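Local coordinates for protein putative hydrolase (Burkholderia cenocepacia, PDB 4X00) that probably hydrolyses ester bonds, as a putative aryl esterase of the alpha/beta hydrolase fold, at residues 17-22 with 90-95; 41-46 with 170-175; 47-52 with 109-114; 68-73 with 82-87; 138-141 with 145-148. All blocks are in the same frame, centred on the assembly; numbering follows the deposited sequence. Where two conformers were deposited one is given.

Contact 1: 17-22 with 90-95; sequences TAPDGV and WADDLA
The tight turn that joins the first two antiparallel strands of this alpha/beta hydrolase sheet, 12-17 and 23-30, rests here on helix 87-100, with Ala18 and Pro19 meeting Asp92 and Asp93. The turn is of type I, from Ala18 to Gly21, closed by the backbone bond from Gly21 N to Ala18 O at 2.9 Å. Ala18 directs its methyl group at the helix, and its CB lies 3.1 Å from Asp93 OD1, the closest approach between the segments. Beside it the proline ring leans on the preceding helical residue: Pro19 CG is 3.9 Å from Asp92 CB, while Pro19 CD sits 3.8 Å from Asp92 O. The aspartate thus gives its methylene and its backbone carbonyl to the ring, and its carboxylate turns to other partners, Arg88 and the hydroxyl of Tyr125. Asp93 has CG beside its own backbone N and anti to the carbonyl carbon (chi1 -65°), which carries the carboxylate to the methyl of Ala18. Asp20 OD1 stands 4.4 Å from Asp93 OD1, two acidic groups at close quarters. Arg70 forms salt bridges with both, while Arg89 takes the other oxygen of Asp20. Asp20 OD1 also receives a weak bond from Val22 N within the turn. No hydrogen bond passes directly between turn and helix. The chemistry implies a junction in which a methyl and a proline ring pack against one aspartate's oxygen and its neighbour's methylene and carbonyl, while a shared arginine would offset the repulsion of the two carboxylates and link the hairpin to the helix.

Contact 2: 41-46 with 170-175; sequences HGLLGS and RAFLRL
Phe172 of helix 162-174 reaches across to Leu43 and Leu44 in the loop that follows strand 36-40. The glycine of the His41-Gly42 pair at the start of this loop opens a type II beta turn, Gly42 to Gly45, in the place where alpha/beta hydrolases commonly form part of the oxyanion hole; that role is only inferred here. Along the helical segment, Arg170 comes first, pointing away from the loop and pairing with Asp167 in a salt bridge. One residue further on, Ala171 packs on Val153. Phe172 then carries the contact. Its CG is anti to the backbone N (chi1 179°), which projects the ring out from the helix toward the turn. Atoms along one border of the ring find different partners: CD2 of Phe172 lies 3.8 Å from Leu44 CD1, which approaches obliquely, and CZ of Phe172 lies 4.0 Å from Leu43 CD2, the leucine side chain running roughly at right angles to that of the phenylalanine. The next residue, Leu173, turns to Phe186 and Leu189 of helix 183-194. The turn facing the aromatic ring has its own polar support, since Gly42 O accepts two bonds, one from Gly45 N at 2.9 Å and another from His41 ND1 at 2.8 Å, the latter lying in the imidazole plane. Between the two leucine contacts, Leu43 O meets the ring border near its plane, 3.6 Å from Phe172 CE2.

Contact 3: 47-52 with 109-114; sequences RLNWSK and VGWSLG. With EDO (1,2-ethanediol), chain F.
Trp50 and Asn49, just before helix 51-54, pack against Val109 and Trp111 at the end of strand 107-111, where the chain enters a probable nucleophile elbow formed by Gly110, Ser112 and Gly114. Asn49 can be followed outward from its backbone. Its CB lies 4.1 Å from Trp111 CZ3, and CG comes closer to the same ring carbon. At the end of the side chain, OD1 of Asn49 meets the rim of the indole near its plane, 3.4 Å from Trp111 CZ3. The amide nitrogen ND2 stands beside the same corner, 3.5 Å from Trp111 CZ3. The amide and indole planes are turned 71° apart, so the asparagine is set across the benzo end of the ring instead of lying flat on it. Trp111 NE1 bonds to the carbonyl of His259. Trp50 comes to the strand from another direction: with CG anti to its carbonyl carbon (chi1 -60°), the ring extends until CH2 is 3.8 Å from Trp111 CB and 3.9 Å from Val109 CG1. Around this pair Phe262 meets both tryptophans and Phe39 meets Trp50. A 1,2-ethanediol, probably from crystallisation, bonds to Leu48 O and Ser51 OG. The bond from Ser46 N satisfies the buried Asn49 OD1, which at the same time faces the indole edge, where the C-H groups would carry slight positive charge. The contact as a whole implies a largely aromatic backing, with one bonded amide at its edge, to the strand that delivers Ser112, the likely nucleophile.

Contact 4: 68-73 with 82-87; sequences DLRGHG and SSYTDG
Arg70 extends from a type II turn, in the loop after strand 63-67 of the alpha/beta hydrolase sheet, to the short, weakly bonded helix about 82-85 that precedes helix 87-100, passing Tyr84 and ending at the carbonyl of Ser83. Its first torsion sets CG between the backbone N and the carbonyl carbon (chi1 64°), and the chain then bends at chi3 (50°). The methylenes run past the tyrosine: CG is 3.9 Å from Tyr84 CE1, and CD is 3.8 Å from Tyr84 CD1, approaching obliquely the ring to which the guanidinium plane is steeply inclined. Beyond the bend, Arg70 NH2 gives a hydrogen bond of 2.9 Å to Ser83 O. The bond is well short of straight at 131°, and the carbonyl oxygen lies tilted from the guanidinium plane. Tyr84 reaches back to the turn, where its hydroxyl OH comes 3.9 Å from Gly71 CA and bonds to the backbone carbonyl of Pro78. The positive phi of Gly71 suits glycine. His72 ND1 bonds to Arg70 O at 3.0 Å, while His72 NE2 accepts a hydrogen bond from Leu44 N. One arginine thus lays an aliphatic flank against an aromatic ring and shares its charged head among a carbonyl and the carboxylates of Asp93 and Asp20, which would more than balance its charge, though Arg89 also pairs with Asp20.

Contact 5: 138-141 with 145-148; sequences GVIE and DQIV
Gln146 NE2 is gripped by two carboxylates, Glu141 across the contact and Asp145 next to it in the chain. The bond from Gln146 NE2 to Glu141 OE1 is 3.0 Å and nearly straight at 169°. It lies in the amide plane and uses the anti lone pair of the carboxylate oxygen. The second, to Asp145 OD1, is longer at 3.3 Å and tilted from the amide plane. At the other end of the same amide, Gln146 OE1 accepts from Glu141 N at 3.0 Å, with the donor standing above the carbonyl plane. Donor and acceptor together fix the rotation of the glutamine head, whose chain is extended beyond CG. Gln146 OE1 also lies 3.4 Å from Ile140 CB, and the two side chains run roughly at right angles. Ile147 CG1 adds a lesser touch, 3.9 Å from Glu141 O. Glu141 OE1 has a stronger partner in Arg241 of helix 235-245, and Ile140 and Gln146 pack on the same helix. A side-chain amide holding a backbone N-H and a carboxylate pins together 138-141 and 145-148 within the loop after strand 132-136, which in this alpha/beta hydrolase fold leads into helices that probably form the cap, as in relatives.

Contacts 2, 3 and 4 are buried, whereas contacts 1 and 5 are partly buried and lie about 24 Å apart between centres. Contact 3, about 5 Å from the centre of the chain, is mainly aromatic, and contact 2 is similarly apolar where a helix meets a loop. Charge gathers further out: contacts 1 and 4 are neighbours bound by one arginine that serves both, and contact 5 relies on a side-chain amide set between acidic groups. Deeper connections run between the loops, for a salt bridge from Arg47 to Asp68 ties contact 3 to contact 4, and a backbone bond from Val139 to Ser112 brings contact 5 to the probable nucleophile elbow.

Contact 1: 17-22 with 90-95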
# COMPACT_ATOMS: atom_id res chain seq x y z
N THR A 17 -3.67 -11.63 -14.79
CA THR A 17 -3.18 -12.86 -14.19
C THR A 17 -1.73 -12.75 -13.75
O THR A 17 -0.87 -12.41 -14.55
CB THR A 17 -3.33 -14.03 -15.17
OG1 THR A 17 -4.69 -14.09 -15.61
CG2 THR A 17 -2.94 -15.34 -14.51
N ALA A 18 -1.45 -13.06 -12.49
CA ALA A 18 -0.07 -13.04 -11.99
C ALA A 18 0.68 -14.32 -12.38
O ALA A 18 0.08 -15.30 -12.82
CB ALA A 18 -0.09 -12.88 -10.46
N PRO A 19 2.02 -14.33 -12.22
CA PRO A 19 2.76 -15.51 -12.72
C PRO A 19 2.44 -16.84 -12.02
O PRO A 19 2.70 -17.90 -12.59
CB PRO A 19 4.22 -15.12 -12.50
CG PRO A 19 4.21 -13.63 -12.41
CD PRO A 19 2.90 -13.22 -11.84
N ASP A 20 1.88 -16.79 -10.81
CA ASP A 20 1.51 -18.02 -10.13
C ASP A 20 0.04 -18.37 -10.37
O ASP A 20 -0.50 -19.30 -9.76
CB ASP A 20 1.84 -17.96 -8.61
CG ASP A 20 1.01 -16.96 -7.84
OD1 ASP A 20 0.47 -16.03 -8.46
OD2 ASP A 20 0.91 -17.10 -6.59
N GLY A 21 -0.61 -17.63 -11.27
CA GLY A 21 -1.96 -17.94 -11.69
C GLY A 21 -3.04 -17.19 -10.92
O GLY A 21 -4.21 -17.31 -11.27
N VAL A 22 -2.67 -16.42 -9.89
CA VAL A 22 -3.65 -15.65 -9.12
C VAL A 22 -4.18 -14.51 -10.00
O VAL A 22 -3.40 -13.83 -10.65
CB VAL A 22 -3.02 -15.12 -7.82
CG1 VAL A 22 -3.89 -14.09 -7.13
CG2 VAL A 22 -2.78 -16.30 -6.88
N TRP A 90 4.07 -11.19 -4.11
CA TRP A 90 3.36 -9.91 -4.15
C TRP A 90 4.07 -8.94 -5.10
O TRP A 90 3.44 -8.15 -5.79
CB TRP A 90 3.28 -9.28 -2.76
CG TRP A 90 2.73 -10.16 -1.64
CD1 TRP A 90 3.30 -11.26 -1.11
CD2 TRP A 90 1.53 -9.93 -0.89
NE1 TRP A 90 2.54 -11.76 -0.08
CE2 TRP A 90 1.44 -10.95 0.07
CE3 TRP A 90 0.52 -8.96 -0.94
CZ2 TRP A 90 0.37 -11.04 0.97
CZ3 TRP A 90 -0.52 -9.04 -0.05
CH2 TRP A 90 -0.59 -10.06 0.90
N ALA A 91 5.40 -8.96 -5.08
CA ALA A 91 6.15 -8.18 -6.04
C ALA A 91 5.85 -8.60 -7.47
O ALA A 91 5.77 -7.74 -8.36
CB ALA A 91 7.66 -8.28 -5.76
N ASP A 92 5.70 -9.91 -7.69
CA ASP A 92 5.36 -10.38 -9.04
C ASP A 92 3.95 -9.97 -9.46
O ASP A 92 3.72 -9.75 -10.65
CB ASP A 92 5.50 -11.90 -9.14
CG ASP A 92 6.95 -12.38 -9.09
OD1 ASP A 92 7.90 -11.57 -9.21
OD2 ASP A 92 7.13 -13.59 -8.95
N ASP A 93 3.02 -9.87 -8.50
CA ASP A 93 1.70 -9.35 -8.82
C ASP A 93 1.83 -7.93 -9.37
O ASP A 93 1.22 -7.59 -10.39
CB ASP A 93 0.77 -9.30 -7.58
CG ASP A 93 0.42 -10.67 -7.00
OD1 ASP A 93 0.56 -11.68 -7.70
OD2 ASP A 93 -0.03 -10.70 -5.84
N LEU A 94 2.58 -7.09 -8.66
CA LEU A 94 2.80 -5.72 -9.08
C LEU A 94 3.48 -5.69 -10.46
O LEU A 94 3.06 -4.93 -11.35
CB LEU A 94 3.62 -4.97 -8.05
CG LEU A 94 3.99 -3.54 -8.46
CD1 LEU A 94 2.75 -2.68 -8.75
CD2 LEU A 94 4.83 -2.95 -7.35
N ALA A 95 4.50 -6.52 -10.67
CA ALA A 95 5.18 -6.55 -11.96
C ALA A 95 4.22 -6.93 -13.08
O ALA A 95 4.30 -6.40 -14.19
CB ALA A 95 6.36 -7.51 -11.92

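Contact 2: 41-46 with 170-175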
# COMPACT_ATOMS: atom_id res chain seq x y z
N HIS A 41 -2.63 -0.72 -2.07
CA HIS A 41 -3.20 -0.53 -0.74
C HIS A 41 -2.51 -1.40 0.33
O HIS A 41 -1.53 -2.10 0.04
CB HIS A 41 -4.71 -0.81 -0.76
CG HIS A 41 -5.06 -2.25 -1.01
ND1 HIS A 41 -5.06 -3.22 -0.03
CD2 HIS A 41 -5.46 -2.88 -2.15
CE1 HIS A 41 -5.42 -4.39 -0.55
NE2 HIS A 41 -5.70 -4.20 -1.84
N GLY A 42 -3.01 -1.32 1.56
CA GLY A 42 -2.40 -1.99 2.69
C GLY A 42 -3.28 -3.10 3.24
O GLY A 42 -4.31 -3.47 2.66
N LEU A 43 -2.85 -3.62 4.38
CA LEU A 43 -3.50 -4.80 4.96
C LEU A 43 -4.97 -4.52 5.27
O LEU A 43 -5.29 -3.49 5.88
CB LEU A 43 -2.77 -5.19 6.24
CG LEU A 43 -3.32 -6.45 6.92
CD1 LEU A 43 -3.24 -7.71 6.02
CD2 LEU A 43 -2.57 -6.66 8.22
N LEU A 44 -5.83 -5.45 4.84
CA LEU A 44 -7.31 -5.39 5.00
C LEU A 44 -7.95 -4.28 4.16
O LEU A 44 -9.15 -4.02 4.30
CB LEU A 44 -7.74 -5.22 6.48
CG LEU A 44 -7.32 -6.34 7.42
CD1 LEU A 44 -8.11 -6.20 8.72
CD2 LEU A 44 -7.45 -7.72 6.86
N GLY A 45 -7.19 -3.70 3.25
CA GLY A 45 -7.74 -2.70 2.34
C GLY A 45 -8.26 -3.27 1.03
O GLY A 45 -8.39 -4.49 0.85
N SER A 46 -8.51 -2.38 0.07
CA SER A 46 -8.76 -2.75 -1.32
C SER A 46 -8.62 -1.47 -2.14
O SER A 46 -8.25 -0.42 -1.60
CB SER A 46 -10.15 -3.34 -1.53
OG SER A 46 -11.13 -2.28 -1.48
N ARG A 170 -12.14 -4.96 13.26
CA ARG A 170 -12.74 -3.66 13.48
C ARG A 170 -11.79 -2.78 14.29
O ARG A 170 -11.62 -1.58 13.99
CB ARG A 170 -14.10 -3.81 14.19
CG ARG A 170 -14.88 -2.51 14.28
CD ARG A 170 -16.33 -2.74 14.78
NE ARG A 170 -16.33 -3.19 16.17
CZ ARG A 170 -16.57 -4.43 16.61
NH1 ARG A 170 -16.48 -4.69 17.90
NH2 ARG A 170 -16.87 -5.44 15.77
N ALA A 171 -11.14 -3.35 15.30
CA ALA A 171 -10.17 -2.60 16.10
C ALA A 171 -8.95 -2.19 15.25
O ALA A 171 -8.44 -1.06 15.36
CB ALA A 171 -9.73 -3.43 17.31
N PHE A 172 -8.49 -3.09 14.38
CA PHE A 172 -7.38 -2.75 13.49
C PHE A 172 -7.77 -1.58 12.59
O PHE A 172 -6.96 -0.67 12.35
CB PHE A 172 -7.01 -3.98 12.66
CG PHE A 172 -5.89 -3.72 11.71
CD1 PHE A 172 -4.59 -3.87 12.15
CD2 PHE A 172 -6.13 -3.36 10.39
CE1 PHE A 172 -3.52 -3.64 11.28
CE2 PHE A 172 -5.05 -3.15 9.50
CZ PHE A 172 -3.75 -3.29 9.97
N LEU A 173 -8.97 -1.63 12.01
CA LEU A 173 -9.38 -0.54 11.10
C LEU A 173 -9.44 0.78 11.88
O LEU A 173 -9.05 1.83 11.35
CB LEU A 173 -10.72 -0.85 10.45
CG LEU A 173 -11.20 0.14 9.37
CD1 LEU A 173 -10.20 0.26 8.24
CD2 LEU A 173 -12.55 -0.28 8.85
N ARG A 174 -9.91 0.77 13.13
CA ARG A 174 -9.91 2.00 13.92
C ARG A 174 -8.50 2.53 14.12
O ARG A 174 -8.29 3.75 14.13
CB ARG A 174 -10.58 1.77 15.28
CG ARG A 174 -12.08 1.60 15.20
CD ARG A 174 -12.75 2.90 14.81
NE ARG A 174 -14.21 2.77 14.75
CZ ARG A 174 -15.02 3.66 14.18
NH1 ARG A 174 -14.51 4.76 13.61
NH2 ARG A 174 -16.33 3.46 14.18
N LEU A 175 -7.53 1.62 14.26
CA LEU A 175 -6.13 2.02 14.43
C LEU A 175 -5.54 2.60 13.15
O LEU A 175 -4.44 3.13 13.18
CB LEU A 175 -5.30 0.82 14.89
CG LEU A 175 -5.59 0.46 16.36
CD1 LEU A 175 -4.96 -0.92 16.63
CD2 LEU A 175 -5.05 1.51 17.34

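Contact 3: 47-52 with 109-114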
# COMPACT_ATOMS: atom_id res chain seq x y z
N ARG A 47 -8.95 -1.52 -3.43
CA ARG A 47 -8.92 -0.31 -4.24
C ARG A 47 -9.78 0.80 -3.63
O ARG A 47 -9.51 1.97 -3.91
CB ARG A 47 -9.41 -0.61 -5.67
CG ARG A 47 -10.89 -0.53 -5.92
CD ARG A 47 -11.71 -1.62 -5.21
NE ARG A 47 -11.58 -2.98 -5.75
CZ ARG A 47 -12.37 -3.51 -6.67
NH1 ARG A 47 -13.30 -2.79 -7.28
NH2 ARG A 47 -12.20 -4.79 -6.98
N LEU A 48 -10.79 0.46 -2.82
CA LEU A 48 -11.66 1.48 -2.23
C LEU A 48 -10.93 2.47 -1.36
O LEU A 48 -11.42 3.59 -1.17
CB LEU A 48 -12.79 0.84 -1.39
CG LEU A 48 -13.73 -0.04 -2.23
CD1 LEU A 48 -14.83 -0.61 -1.32
CD2 LEU A 48 -14.32 0.66 -3.47
N ASN A 49 -9.76 2.09 -0.83
CA ASN A 49 -9.01 3.03 -0.01
C ASN A 49 -8.63 4.31 -0.73
O ASN A 49 -8.41 5.31 -0.09
CB ASN A 49 -7.73 2.39 0.51
CG ASN A 49 -8.00 1.36 1.55
OD1 ASN A 49 -7.63 0.20 1.36
ND2 ASN A 49 -8.59 1.75 2.66
N TRP A 50 -8.54 4.25 -2.07
CA TRP A 50 -7.97 5.35 -2.85
C TRP A 50 -9.02 6.27 -3.45
O TRP A 50 -8.70 7.10 -4.29
CB TRP A 50 -7.09 4.78 -3.96
CG TRP A 50 -5.95 3.96 -3.45
CD1 TRP A 50 -5.76 2.60 -3.61
CD2 TRP A 50 -4.84 4.43 -2.67
NE1 TRP A 50 -4.60 2.21 -3.00
CE2 TRP A 50 -4.00 3.32 -2.44
CE3 TRP A 50 -4.44 5.70 -2.21
CZ2 TRP A 50 -2.77 3.43 -1.75
CZ3 TRP A 50 -3.24 5.81 -1.52
CH2 TRP A 50 -2.43 4.69 -1.29
N SER A 51 -10.26 6.20 -2.98
CA SER A 51 -11.35 6.97 -3.58
C SER A 51 -11.10 8.49 -3.62
O SER A 51 -11.48 9.16 -4.58
CB SER A 51 -12.66 6.71 -2.84
OG SER A 51 -12.61 7.26 -1.55
N LYS A 52 -10.48 9.05 -2.58
CA LYS A 52 -10.29 10.50 -2.58
C LYS A 52 -9.20 10.95 -3.53
O LYS A 52 -9.11 12.14 -3.87
CB LYS A 52 -9.99 11.00 -1.17
CG LYS A 52 -11.13 10.72 -0.20
CD LYS A 52 -10.92 11.45 1.08
CE LYS A 52 -11.93 11.03 2.12
NZ LYS A 52 -11.61 11.71 3.40
N VAL A 109 2.66 4.12 -5.60
CA VAL A 109 2.22 4.73 -4.33
C VAL A 109 1.79 3.56 -3.46
O VAL A 109 0.80 2.90 -3.77
CB VAL A 109 1.06 5.71 -4.52
CG1 VAL A 109 0.61 6.30 -3.18
CG2 VAL A 109 1.49 6.80 -5.50
N GLY A 110 2.51 3.30 -2.39
CA GLY A 110 2.25 2.12 -1.57
C GLY A 110 1.91 2.47 -0.14
O GLY A 110 2.70 3.11 0.54
N TRP A 111 0.73 2.05 0.32
CA TRP A 111 0.27 2.30 1.69
C TRP A 111 0.57 1.10 2.57
O TRP A 111 0.06 0.01 2.30
CB TRP A 111 -1.23 2.57 1.69
CG TRP A 111 -1.82 2.72 3.05
CD1 TRP A 111 -1.25 3.36 4.12
CD2 TRP A 111 -3.10 2.23 3.50
NE1 TRP A 111 -2.11 3.29 5.21
CE2 TRP A 111 -3.24 2.61 4.85
CE3 TRP A 111 -4.16 1.53 2.88
CZ2 TRP A 111 -4.38 2.32 5.60
CZ3 TRP A 111 -5.28 1.23 3.64
CH2 TRP A 111 -5.38 1.61 4.98
N SER A 112 1.40 1.30 3.61
CA SER A 112 1.58 0.33 4.69
C SER A 112 2.14 -0.99 4.11
O SER A 112 3.28 -1.00 3.65
CB SER A 112 0.28 0.17 5.47
OG SER A 112 0.51 -0.55 6.67
N LEU A 113 1.37 -2.09 4.12
CA LEU A 113 1.84 -3.32 3.48
C LEU A 113 2.26 -3.07 2.02
O LEU A 113 3.19 -3.69 1.51
CB LEU A 113 0.71 -4.38 3.58
CG LEU A 113 0.88 -5.64 2.76
CD1 LEU A 113 2.07 -6.38 3.26
CD2 LEU A 113 -0.40 -6.47 2.91
N GLY A 114 1.57 -2.13 1.37
CA GLY A 114 1.90 -1.78 0.01
C GLY A 114 3.33 -1.26 -0.14
O GLY A 114 3.95 -1.43 -1.20
C1 EDO F . -12.81 5.44 1.25
O1 EDO F . -13.31 6.76 1.03
C2 EDO F . -13.91 4.44 0.90
O2 EDO F . -14.07 4.37 -0.53

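Contact 4: 68-73 with 82-87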
# COMPACT_ATOMS: atom_id res chain seq x y z
N ASP A 68 -6.61 -4.74 -6.31
CA ASP A 68 -6.72 -5.41 -5.02
C ASP A 68 -5.53 -6.36 -4.87
O ASP A 68 -5.23 -7.17 -5.76
CB ASP A 68 -8.02 -6.20 -4.91
CG ASP A 68 -9.26 -5.33 -4.96
OD1 ASP A 68 -9.18 -4.10 -4.74
OD2 ASP A 68 -10.34 -5.88 -5.26
N LEU A 69 -4.83 -6.26 -3.75
CA LEU A 69 -3.76 -7.23 -3.43
C LEU A 69 -4.29 -8.65 -3.38
O LEU A 69 -5.48 -8.89 -3.09
CB LEU A 69 -3.14 -6.92 -2.05
CG LEU A 69 -2.39 -5.59 -1.91
CD1 LEU A 69 -1.98 -5.43 -0.44
CD2 LEU A 69 -1.19 -5.57 -2.85
N ARG A 70 -3.41 -9.61 -3.66
CA ARG A 70 -3.79 -11.00 -3.42
C ARG A 70 -4.33 -11.13 -2.00
O ARG A 70 -3.87 -10.48 -1.04
CB ARG A 70 -2.60 -11.95 -3.64
CG ARG A 70 -1.41 -11.78 -2.68
CD ARG A 70 -0.35 -12.91 -2.91
NE ARG A 70 -0.06 -12.99 -4.34
CZ ARG A 70 0.04 -14.12 -5.03
NH1 ARG A 70 0.17 -14.07 -6.33
NH2 ARG A 70 0.02 -15.31 -4.40
N GLY A 71 -5.36 -11.97 -1.85
CA GLY A 71 -5.98 -12.16 -0.54
C GLY A 71 -6.96 -11.10 -0.12
O GLY A 71 -7.53 -11.22 0.96
N HIS A 72 -7.15 -10.07 -0.95
CA HIS A 72 -7.98 -8.91 -0.63
C HIS A 72 -9.03 -8.62 -1.67
O HIS A 72 -8.89 -9.01 -2.84
CB HIS A 72 -7.08 -7.66 -0.50
CG HIS A 72 -6.16 -7.66 0.69
ND1 HIS A 72 -4.96 -8.37 0.74
CD2 HIS A 72 -6.24 -6.97 1.86
CE1 HIS A 72 -4.36 -8.11 1.89
NE2 HIS A 72 -5.12 -7.28 2.60
N GLY A 73 -10.09 -7.91 -1.26
CA GLY A 73 -11.05 -7.37 -2.20
C GLY A 73 -11.65 -8.43 -3.10
O GLY A 73 -12.15 -9.46 -2.60
N SER A 82 1.97 -20.48 1.91
CA SER A 82 3.19 -20.20 1.16
C SER A 82 2.95 -19.34 -0.10
O SER A 82 3.89 -18.81 -0.69
CB SER A 82 3.87 -21.52 0.79
OG SER A 82 3.03 -22.30 -0.03
N SER A 83 1.69 -19.14 -0.48
CA SER A 83 1.37 -18.18 -1.53
C SER A 83 1.44 -16.73 -1.04
O SER A 83 1.38 -15.81 -1.85
CB SER A 83 -0.03 -18.47 -2.08
OG SER A 83 -0.02 -19.68 -2.82
N TYR A 84 1.59 -16.53 0.27
CA TYR A 84 1.67 -15.19 0.85
C TYR A 84 2.99 -14.92 1.59
O TYR A 84 3.42 -13.77 1.71
CB TYR A 84 0.51 -14.99 1.83
CG TYR A 84 -0.85 -15.19 1.24
CD1 TYR A 84 -1.47 -14.21 0.46
CD2 TYR A 84 -1.53 -16.38 1.46
CE1 TYR A 84 -2.72 -14.41 -0.07
CE2 TYR A 84 -2.77 -16.59 0.94
CZ TYR A 84 -3.38 -15.60 0.19
OH TYR A 84 -4.64 -15.78 -0.33
N THR A 85 3.61 -15.95 2.16
CA THR A 85 4.79 -15.71 2.99
C THR A 85 6.00 -15.35 2.14
O THR A 85 6.93 -14.71 2.64
CB THR A 85 5.13 -16.92 3.88
OG1 THR A 85 5.22 -18.10 3.07
CG2 THR A 85 4.04 -17.12 4.94
N ASP A 86 5.99 -15.73 0.87
CA ASP A 86 7.07 -15.33 -0.03
C ASP A 86 6.75 -13.92 -0.56
O ASP A 86 5.85 -13.75 -1.40
CB ASP A 86 7.22 -16.32 -1.19
CG ASP A 86 8.34 -15.94 -2.15
OD1 ASP A 86 9.07 -14.96 -1.87
OD2 ASP A 86 8.51 -16.64 -3.18
N GLY A 87 7.48 -12.91 -0.07
CA GLY A 87 7.29 -11.54 -0.52
C GLY A 87 7.39 -11.38 -2.04
O GLY A 87 6.77 -10.48 -2.60

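Contact 5: 138-141 with 145-148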
# COMPACT_ATOMS: atom_id res chain seq x y z
N GLY A 138 4.36 3.56 4.95
CA GLY A 138 4.82 2.26 4.51
C GLY A 138 5.48 1.43 5.58
O GLY A 138 6.23 1.92 6.45
N VAL A 139 5.20 0.13 5.52
CA VAL A 139 6.06 -0.79 6.23
C VAL A 139 7.44 -0.72 5.61
O VAL A 139 7.56 -0.80 4.38
CB VAL A 139 5.51 -2.23 6.17
CG1 VAL A 139 6.59 -3.24 6.67
CG2 VAL A 139 4.24 -2.32 7.00
N ILE A 140 8.46 -0.56 6.44
CA ILE A 140 9.85 -0.62 6.01
C ILE A 140 10.33 -2.02 6.38
O ILE A 140 10.49 -2.88 5.51
CB ILE A 140 10.71 0.50 6.63
CG1 ILE A 140 10.12 1.88 6.26
CG2 ILE A 140 12.16 0.37 6.18
CD1 ILE A 140 9.95 2.12 4.73
N GLU A 141 10.49 -2.28 7.67
CA GLU A 141 10.65 -3.66 8.13
C GLU A 141 9.62 -3.97 9.18
O GLU A 141 9.17 -3.08 9.91
CB GLU A 141 12.06 -3.90 8.70
CG GLU A 141 13.13 -3.74 7.64
CD GLU A 141 14.52 -3.58 8.18
OE1 GLU A 141 14.69 -2.93 9.23
OE2 GLU A 141 15.47 -4.12 7.54
N ASP A 145 11.00 -2.34 16.58
CA ASP A 145 11.46 -0.96 16.65
C ASP A 145 10.74 -0.09 15.63
O ASP A 145 10.87 1.12 15.67
CB ASP A 145 12.99 -0.87 16.50
CG ASP A 145 13.51 -1.27 15.11
OD1 ASP A 145 12.86 -2.05 14.39
OD2 ASP A 145 14.61 -0.82 14.74
N GLN A 146 9.96 -0.70 14.74
CA GLN A 146 9.30 0.05 13.67
C GLN A 146 7.79 -0.14 13.61
O GLN A 146 7.12 0.53 12.84
CB GLN A 146 9.90 -0.32 12.31
CG GLN A 146 11.34 0.11 12.14
CD GLN A 146 12.02 -0.56 10.94
OE1 GLN A 146 11.56 -0.44 9.82
NE2 GLN A 146 13.11 -1.28 11.20
N ILE A 147 7.24 -1.06 14.43
CA ILE A 147 5.82 -1.40 14.40
C ILE A 147 5.22 -1.20 15.80
O ILE A 147 5.81 -1.60 16.80
CB ILE A 147 5.63 -2.85 13.91
CG1 ILE A 147 6.23 -3.03 12.50
CG2 ILE A 147 4.15 -3.24 13.99
CD1 ILE A 147 5.54 -2.19 11.40
N VAL A 148 4.09 -0.52 15.88
CA VAL A 148 3.48 -0.25 17.19
C VAL A 148 2.95 -1.53 17.80
O VAL A 148 2.32 -2.33 17.12
CB VAL A 148 2.35 0.79 17.08
CG1 VAL A 148 1.72 1.08 18.45
CG2 VAL A 148 2.88 2.11 16.43